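Local coordinates for nodulation protein S (Bradyrhizobium sp., PDB 3OFJ) that probably transfers a methyl group from S-adenosylmethionine during the synthesis of Nod factor, the rhizobial nodulation signal, at residues Ile79-Arg84 / Ala103-Gln108; Phe109-Leu114 / Val141-Pro146. One frame throughout, in Å; residues are numbered along the deposited sequence.

Contact 1. Residues Ile79-Arg84 / Ala103-Gln108; sequences IDVMPR and ATDILQ
The closely packed end of this contact lies where Ile-79, the last residue of strand 73-79, reaches the loop that follows strand 99-102. CG1 of Ile-79 sits between its own backbone N and carbonyl carbon (chi1 65°), and from there the chain extends until CD1 lies 4.0 Å from CD1 of Ile-106, the two side chains slanting across each other. Leu-56 and Ile-58 of strand 52-58 add to this buried apolar cluster. One residue on, the backbones draw together: Asp-80 O receives a CA-H...O contact from Ala-103 CA at 3.3 Å. Farther out, CG1 of Val-81 rests on CB of Asp-105 at 3.7 Å.

The opposite, outer end is looser, with CG of Pro-83 merely touching CB of the exposed Ala-103 at 4.1 Å. Both aspartates accept backbone N-H groups of their own segments: Asp-80 OD1 takes Met-82 N on its anti side (3.0 Å) in an Asx turn, and Asp-105 OD2 takes Gln-108 N at 2.8 Å. Cys-60 N gives Asp-80 a second grip, at OD2. Asp-80, Asp-105 and Ile-106 all bind S-adenosyl-L-homocysteine, and an acidic residue ending the second strand is a hallmark of Rossmann-like methyltransferases.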
ATOM      1  N   ILE A  79      -0.798  -4.633  -7.859  1.00 47.72           N
ATOM      2  CA  ILE A  79       0.409  -4.541  -8.694  1.00 51.65           C
ATOM      3  C   ILE A  79       1.679  -4.998  -7.915  1.00 56.99           C
ATOM      4  O   ILE A  79       1.828  -4.697  -6.708  1.00 55.14           O
ATOM      5  CB  ILE A  79       0.543  -3.153  -9.423  1.00 50.39           C
ATOM      6  CG1 ILE A  79       0.733  -1.979  -8.478  1.00 44.06           C
ATOM      7  CG2 ILE A  79      -0.684  -2.825 -10.278  1.00 49.50           C
ATOM      8  CD1 ILE A  79       1.226  -0.703  -9.262  1.00 33.90           C
ATOM      9  N   ASP A  80       2.555  -5.755  -8.612  1.00 63.27           N
ATOM     10  CA  ASP A  80       3.703  -6.394  -8.028  1.00 68.40           C
ATOM     11  C   ASP A  80       4.764  -6.669  -9.056  1.00 75.34           C
ATOM     12  O   ASP A  80       4.523  -7.431 -10.011  1.00 77.79           O
ATOM     13  CB  ASP A  80       3.339  -7.740  -7.439  1.00 69.67           C
ATOM     14  CG  ASP A  80       4.273  -8.119  -6.306  1.00 75.88           C
ATOM     15  OD1 ASP A  80       5.404  -8.650  -6.559  1.00 78.93           O
ATOM     16  OD2 ASP A  80       3.876  -7.836  -5.145  1.00 79.17           O
ATOM     17  N   VAL A  81       5.963  -6.111  -8.816  1.00 78.68           N
ATOM     18  CA  VAL A  81       7.093  -6.267  -9.719  1.00 84.07           C
ATOM     19  C   VAL A  81       7.370  -7.732  -9.994  1.00 89.11           C
ATOM     20  O   VAL A  81       7.863  -8.057 -11.073  1.00 93.52           O
ATOM     21  CB  VAL A  81       8.411  -5.625  -9.164  1.00 87.23           C
ATOM     22  CG1 VAL A  81       8.912  -4.436 -10.041  1.00 87.74           C
ATOM     23  CG2 VAL A  81       8.264  -5.259  -7.697  1.00 86.46           C
ATOM     24  N   MET A  82       7.075  -8.609  -9.023  1.00 89.58           N
ATOM     25  CA  MET A  82       7.501 -10.050  -9.078  1.00 94.84           C
ATOM     26  C   MET A  82       6.369 -11.012  -9.499  1.00 93.22           C
ATOM     27  O   MET A  82       5.430 -11.239  -8.731  1.00 89.12           O
ATOM     28  CB  MET A  82       8.165 -10.523  -7.758  1.00 97.94           C
ATOM     29  CG  MET A  82       9.482  -9.832  -7.386  1.00102.43           C
ATOM     30  SD  MET A  82      10.821  -9.932  -8.629  1.00123.05           S
ATOM     31  CE  MET A  82      10.988  -8.247  -9.265  1.00119.13           C
ATOM     32  N   PRO A  83       6.457 -11.547 -10.741  1.00 96.39           N
ATOM     33  CA  PRO A  83       5.485 -12.458 -11.311  1.00 97.59           C
ATOM     34  C   PRO A  83       5.128 -13.673 -10.440  1.00101.03           C
ATOM     35  O   PRO A  83       3.923 -13.906 -10.187  1.00 97.93           O
ATOM     36  CB  PRO A  83       6.161 -12.871 -12.613  1.00103.04           C
ATOM     37  CG  PRO A  83       6.838 -11.651 -13.033  1.00 99.39           C
ATOM     38  CD  PRO A  83       7.441 -11.144 -11.768  1.00 99.55           C
ATOM     39  N   ARG A  84       6.151 -14.420  -9.993  1.00108.13           N
ATOM     40  CA  ARG A  84       5.961 -15.604  -9.146  1.00112.24           C
ATOM     41  C   ARG A  84       5.187 -15.228  -7.883  1.00107.18           C
ATOM     42  O   ARG A  84       4.340 -15.989  -7.441  1.00108.36           O
ATOM     43  CB  ARG A  84       7.285 -16.303  -8.818  1.00120.10           C
ATOM     44  N   ALA A 103       1.888  -7.450 -13.303  1.00 58.20           N
ATOM     45  CA  ALA A 103       3.312  -7.641 -13.054  1.00 62.00           C
ATOM     46  C   ALA A 103       4.101  -6.442 -13.494  1.00 63.23           C
ATOM     47  O   ALA A 103       4.712  -6.458 -14.566  1.00 67.30           O
ATOM     48  CB  ALA A 103       3.853  -8.864 -13.769  1.00 67.23           C
ATOM     49  N   THR A 104       4.105  -5.406 -12.674  1.00 60.27           N
ATOM     50  CA  THR A 104       4.694  -4.141 -13.091  1.00 61.50           C
ATOM     51  C   THR A 104       4.873  -3.363 -11.814  1.00 59.44           C
ATOM     52  O   THR A 104       4.389  -3.790 -10.791  1.00 58.75           O
ATOM     53  CB  THR A 104       3.792  -3.342 -14.098  1.00 59.75           C
ATOM     54  OG1 THR A 104       4.504  -2.191 -14.545  1.00 63.87           O
ATOM     55  CG2 THR A 104       2.503  -2.827 -13.459  1.00 54.16           C
ATOM     56  N   ASP A 105       5.533  -2.222 -11.883  1.00 59.92           N
ATOM     57  CA  ASP A 105       5.830  -1.408 -10.724  1.00 59.59           C
ATOM     58  C   ASP A 105       5.061  -0.104 -10.848  1.00 56.93           C
ATOM     59  O   ASP A 105       4.556   0.217 -11.906  1.00 58.30           O
ATOM     60  CB  ASP A 105       7.348  -1.135 -10.657  1.00 63.48           C
ATOM     61  CG  ASP A 105       7.895  -0.615 -11.958  1.00 70.11           C
ATOM     62  OD1 ASP A 105       8.569  -1.398 -12.679  1.00 85.25           O
ATOM     63  OD2 ASP A 105       7.587   0.553 -12.307  1.00 76.46           O
ATOM     64  N   ILE A 106       5.040   0.678  -9.787  1.00 55.54           N
ATOM     65  CA  ILE A 106       4.326   1.944  -9.779  1.00 53.62           C
ATOM     66  C   ILE A 106       4.981   3.082 -10.607  1.00 58.24           C
ATOM     67  O   ILE A 106       4.379   4.156 -10.776  1.00 59.09           O
ATOM     68  CB  ILE A 106       4.071   2.385  -8.334  1.00 50.82           C
ATOM     69  CG1 ILE A 106       3.038   3.507  -8.263  1.00 47.99           C
ATOM     70  CG2 ILE A 106       5.391   2.705  -7.631  1.00 51.35           C
ATOM     71  CD1 ILE A 106       1.725   3.206  -8.966  1.00 46.92           C
ATOM     72  N   LEU A 107       6.180   2.878 -11.129  1.00 62.13           N
ATOM     73  CA  LEU A 107       6.749   3.882 -12.030  1.00 66.24           C
ATOM     74  C   LEU A 107       6.160   3.653 -13.408  1.00 69.81           C
ATOM     75  O   LEU A 107       5.769   4.592 -14.107  1.00 72.23           O
ATOM     76  CB  LEU A 107       8.285   3.807 -12.089  1.00 69.29           C
ATOM     77  CG  LEU A 107       9.104   3.954 -10.794  1.00 65.57           C
ATOM     78  CD1 LEU A 107      10.602   3.634 -11.008  1.00 60.36           C
ATOM     79  CD2 LEU A 107       8.951   5.352 -10.272  1.00 60.59           C
ATOM     80  N   GLN A 108       6.078   2.387 -13.799  1.00 71.95           N
ATOM     81  CA  GLN A 108       5.692   2.051 -15.160  1.00 74.95           C
ATOM     82  C   GLN A 108       4.188   1.949 -15.337  1.00 73.05           C
ATOM     83  O   GLN A 108       3.721   1.996 -16.444  1.00 76.50           O
ATOM     84  CB  GLN A 108       6.323   0.724 -15.568  1.00 77.54           C
ATOM     85  CG  GLN A 108       7.816   0.749 -15.850  1.00 84.99           C
ATOM     86  CD  GLN A 108       8.241  -0.396 -16.790  1.00107.38           C
ATOM     87  OE1 GLN A 108       9.430  -0.724 -16.883  1.00115.76           O
ATOM     88  NE2 GLN A 108       7.263  -1.006 -17.498  1.00110.25           N
TER

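Contact 2. Residues Phe109-Leu114 / Val141-Pro146; sequences FSTAEL and VKMLAP
A Met-aromatic contact near the N-terminal end of strand 115-120 joins the loop leading into that strand to the C-terminal end of helix 130-142. SD of Met-143 lies 4.0 Å from CE2 of Phe-109 and 5.0 Å from the ring centroid, 64° off the ring normal, an oblique approach. The ring swings over to the sulfur because its CG is anti to the backbone N (chi1 177°), and the methionine chain, bent at chi3, brings CE near CD2 of the same ring. On another side of the sulfur, CG2 of Thr-111 touches SD at 4.0 Å. The threonine methyl can face Met-143 because its OG1 is turned the other way, donating to Glu-113 O at 3.0 Å from above that carbonyl's plane, a bond that ties the turn of 111-113 together.

Here the chain has left the helix and is about to enter the next strand, as alpha-to-beta connections do in a Rossmann-like fold, and the backbone of Phe-115 bonds to both Met-143 and Ala-145. Leu-114, just before Phe-115, straddles this connection. Its CB lies 3.5 Å from Ala-145 N, while the two methyl branches diverge beyond CG: CD2 goes to the carbonyl O of Lys-142 at 3.4 Å and CD1 to Leu-144 O at 4.0 Å. CB of Leu-114 also meets CB of Ala-145 at 4.0 Å. Met-143 is buried, whereas Leu-114 is exposed; its carbonyl O accepts from Asn-54 ND2, and that of Ala-145 from Asn-204 ND2.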
ATOM      1  N   PHE A 109       3.430   1.769 -14.271  1.00 68.92           N
ATOM      2  CA  PHE A 109       2.021   1.491 -14.382  1.00 67.43           C
ATOM      3  C   PHE A 109       1.141   2.741 -14.551  1.00 70.34           C
ATOM      4  O   PHE A 109       1.399   3.806 -13.943  1.00 70.90           O
ATOM      5  CB  PHE A 109       1.629   0.760 -13.088  1.00 63.50           C
ATOM      6  CG  PHE A 109       0.152   0.436 -12.950  1.00 55.33           C
ATOM      7  CD1 PHE A 109      -0.435  -0.597 -13.685  1.00 52.33           C
ATOM      8  CD2 PHE A 109      -0.642   1.151 -12.067  1.00 42.92           C
ATOM      9  CE1 PHE A 109      -1.818  -0.906 -13.552  1.00 46.39           C
ATOM     10  CE2 PHE A 109      -2.021   0.857 -11.911  1.00 42.76           C
ATOM     11  CZ  PHE A 109      -2.616  -0.172 -12.645  1.00 43.07           C
ATOM     12  N   SER A 110       0.038   2.596 -15.300  1.00 73.67           N
ATOM     13  CA  SER A 110      -1.060   3.617 -15.297  1.00 74.79           C
ATOM     14  C   SER A 110      -2.422   3.115 -15.764  1.00 76.04           C
ATOM     15  O   SER A 110      -2.513   2.390 -16.752  1.00 79.35           O
ATOM     16  CB  SER A 110      -0.708   4.751 -16.211  1.00 78.83           C
ATOM     17  OG  SER A 110      -0.866   4.227 -17.506  1.00 82.99           O
ATOM     18  N   THR A 111      -3.464   3.574 -15.075  1.00 75.25           N
ATOM     19  CA  THR A 111      -4.846   3.207 -15.295  1.00 76.43           C
ATOM     20  C   THR A 111      -5.608   4.310 -16.048  1.00 81.29           C
ATOM     21  O   THR A 111      -5.130   5.444 -16.199  1.00 83.72           O
ATOM     22  CB  THR A 111      -5.580   3.043 -13.937  1.00 73.45           C
ATOM     23  OG1 THR A 111      -6.894   2.473 -14.130  1.00 76.79           O
ATOM     24  CG2 THR A 111      -5.722   4.423 -13.209  1.00 74.48           C
ATOM     25  N   ALA A 112      -6.821   3.959 -16.475  1.00 83.00           N
ATOM     26  CA  ALA A 112      -7.756   4.874 -17.094  1.00 87.27           C
ATOM     27  C   ALA A 112      -8.934   5.260 -16.154  1.00 85.68           C
ATOM     28  O   ALA A 112      -9.595   6.297 -16.377  1.00 90.61           O
ATOM     29  CB  ALA A 112      -8.287   4.251 -18.385  1.00 92.19           C
ATOM     30  N   GLU A 113      -9.226   4.408 -15.161  1.00 78.66           N
ATOM     31  CA  GLU A 113     -10.235   4.712 -14.144  1.00 75.63           C
ATOM     32  C   GLU A 113      -9.479   4.929 -12.825  1.00 70.28           C
ATOM     33  O   GLU A 113      -8.740   4.038 -12.369  1.00 67.22           O
ATOM     34  CB  GLU A 113     -11.294   3.603 -14.032  1.00 74.06           C
ATOM     35  N   LEU A 114      -9.636   6.134 -12.256  1.00 69.25           N
ATOM     36  CA  LEU A 114      -9.079   6.542 -10.963  1.00 63.23           C
ATOM     37  C   LEU A 114      -9.459   5.592  -9.835  1.00 57.68           C
ATOM     38  O   LEU A 114     -10.417   4.855  -9.981  1.00 58.55           O
ATOM     39  CB  LEU A 114      -9.564   7.942 -10.632  1.00 66.51           C
ATOM     40  CG  LEU A 114      -9.185   8.979 -11.686  1.00 69.77           C
ATOM     41  CD1 LEU A 114      -9.729  10.366 -11.325  1.00 67.09           C
ATOM     42  CD2 LEU A 114      -7.682   9.020 -11.893  1.00 55.08           C
ATOM     43  N   VAL A 141      -0.778   9.738  -6.802  1.00 61.75           N
ATOM     44  CA  VAL A 141      -1.653  10.897  -6.729  1.00 64.69           C
ATOM     45  C   VAL A 141      -2.477  11.072  -8.024  1.00 66.72           C
ATOM     46  O   VAL A 141      -3.659  11.389  -7.949  1.00 68.66           O
ATOM     47  CB  VAL A 141      -0.822  12.184  -6.359  1.00 68.76           C
ATOM     48  CG1 VAL A 141      -1.703  13.398  -6.271  1.00 74.99           C
ATOM     49  CG2 VAL A 141      -0.108  11.994  -5.035  1.00 66.32           C
ATOM     50  N   LYS A 142      -1.845  10.864  -9.185  1.00 66.75           N
ATOM     51  CA  LYS A 142      -2.482  10.926 -10.494  1.00 69.23           C
ATOM     52  C   LYS A 142      -3.610   9.902 -10.689  1.00 67.16           C
ATOM     53  O   LYS A 142      -4.387   9.959 -11.683  1.00 69.68           O
ATOM     54  CB  LYS A 142      -1.449  10.655 -11.582  1.00 70.00           C
ATOM     55  CG  LYS A 142      -0.701  11.873 -12.113  1.00 82.98           C
ATOM     56  CD  LYS A 142       0.516  11.501 -13.037  1.00 97.89           C
ATOM     57  CE  LYS A 142       0.100  10.775 -14.332  1.00103.94           C
ATOM     58  NZ  LYS A 142       1.269  10.383 -15.181  1.00107.10           N
ATOM     59  N   MET A 143      -3.699   8.934  -9.787  1.00 61.93           N
ATOM     60  CA  MET A 143      -4.613   7.845 -10.029  1.00 58.90           C
ATOM     61  C   MET A 143      -5.640   7.778  -8.938  1.00 57.79           C
ATOM     62  O   MET A 143      -6.496   6.872  -8.954  1.00 55.94           O
ATOM     63  CB  MET A 143      -3.866   6.527 -10.095  1.00 54.96           C
ATOM     64  CG  MET A 143      -2.833   6.474 -11.153  1.00 57.27           C
ATOM     65  SD  MET A 143      -2.211   4.784 -11.324  1.00 60.35           S
ATOM     66  CE  MET A 143      -1.227   4.559  -9.848  1.00 52.40           C
ATOM     67  N   LEU A 144      -5.507   8.678  -7.955  1.00 58.63           N
ATOM     68  CA  LEU A 144      -6.525   8.834  -6.911  1.00 59.13           C
ATOM     69  C   LEU A 144      -7.735   9.535  -7.466  1.00 62.85           C
ATOM     70  O   LEU A 144      -7.598  10.630  -7.979  1.00 66.89           O
ATOM     71  CB  LEU A 144      -6.027   9.673  -5.739  1.00 60.09           C
ATOM     72  CG  LEU A 144      -5.505   9.029  -4.458  1.00 60.33           C
ATOM     73  CD1 LEU A 144      -5.156  10.151  -3.502  1.00 59.05           C
ATOM     74  CD2 LEU A 144      -6.519   8.082  -3.839  1.00 52.67           C
ATOM     75  N   ALA A 145      -8.911   8.921  -7.312  1.00 62.91           N
ATOM     76  CA  ALA A 145     -10.214   9.602  -7.494  1.00 68.92           C
ATOM     77  C   ALA A 145     -10.364  10.878  -6.627  1.00 73.43           C
ATOM     78  O   ALA A 145      -9.624  11.077  -5.675  1.00 73.65           O
ATOM     79  CB  ALA A 145     -11.354   8.612  -7.173  1.00 66.75           C
ATOM     80  N   PRO A 146     -11.362  11.733  -6.893  1.00 79.49           N
ATOM     81  CA  PRO A 146     -11.461  12.804  -5.885  1.00 82.67           C
ATOM     82  C   PRO A 146     -12.037  12.257  -4.585  1.00 79.86           C
ATOM     83  O   PRO A 146     -12.839  11.315  -4.619  1.00 76.54           O
ATOM     84  CB  PRO A 146     -12.416  13.797  -6.537  1.00 90.97           C
ATOM     85  CG  PRO A 146     -12.550  13.326  -8.019  1.00 89.92           C
ATOM     86  CD  PRO A 146     -12.389  11.871  -7.941  1.00 83.97           C
TER

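Contacts 1 and 2 follow one another along the chain, residues 103-108 running straight into 109-114, and their centres are 16 Å apart. Three apolar touches join them: Ile-106 CD1 to Met-143 CE at 3.4 Å, Thr-104 CG2 to Phe-109 CD1 at 3.7 Å, and Ile-79 CD1 to Phe-109 CD2 at 3.8 Å. Contact 1 contributes three residues that bind S-adenosyl-L-homocysteine, and the side chain of Asp-80 is about 6 Å from that of Ala-61, another residue of the site. Contact 2 contributes none, yet Met-143 lies directly against Ile-106, which is consistent with a second-shell position behind Ile-106.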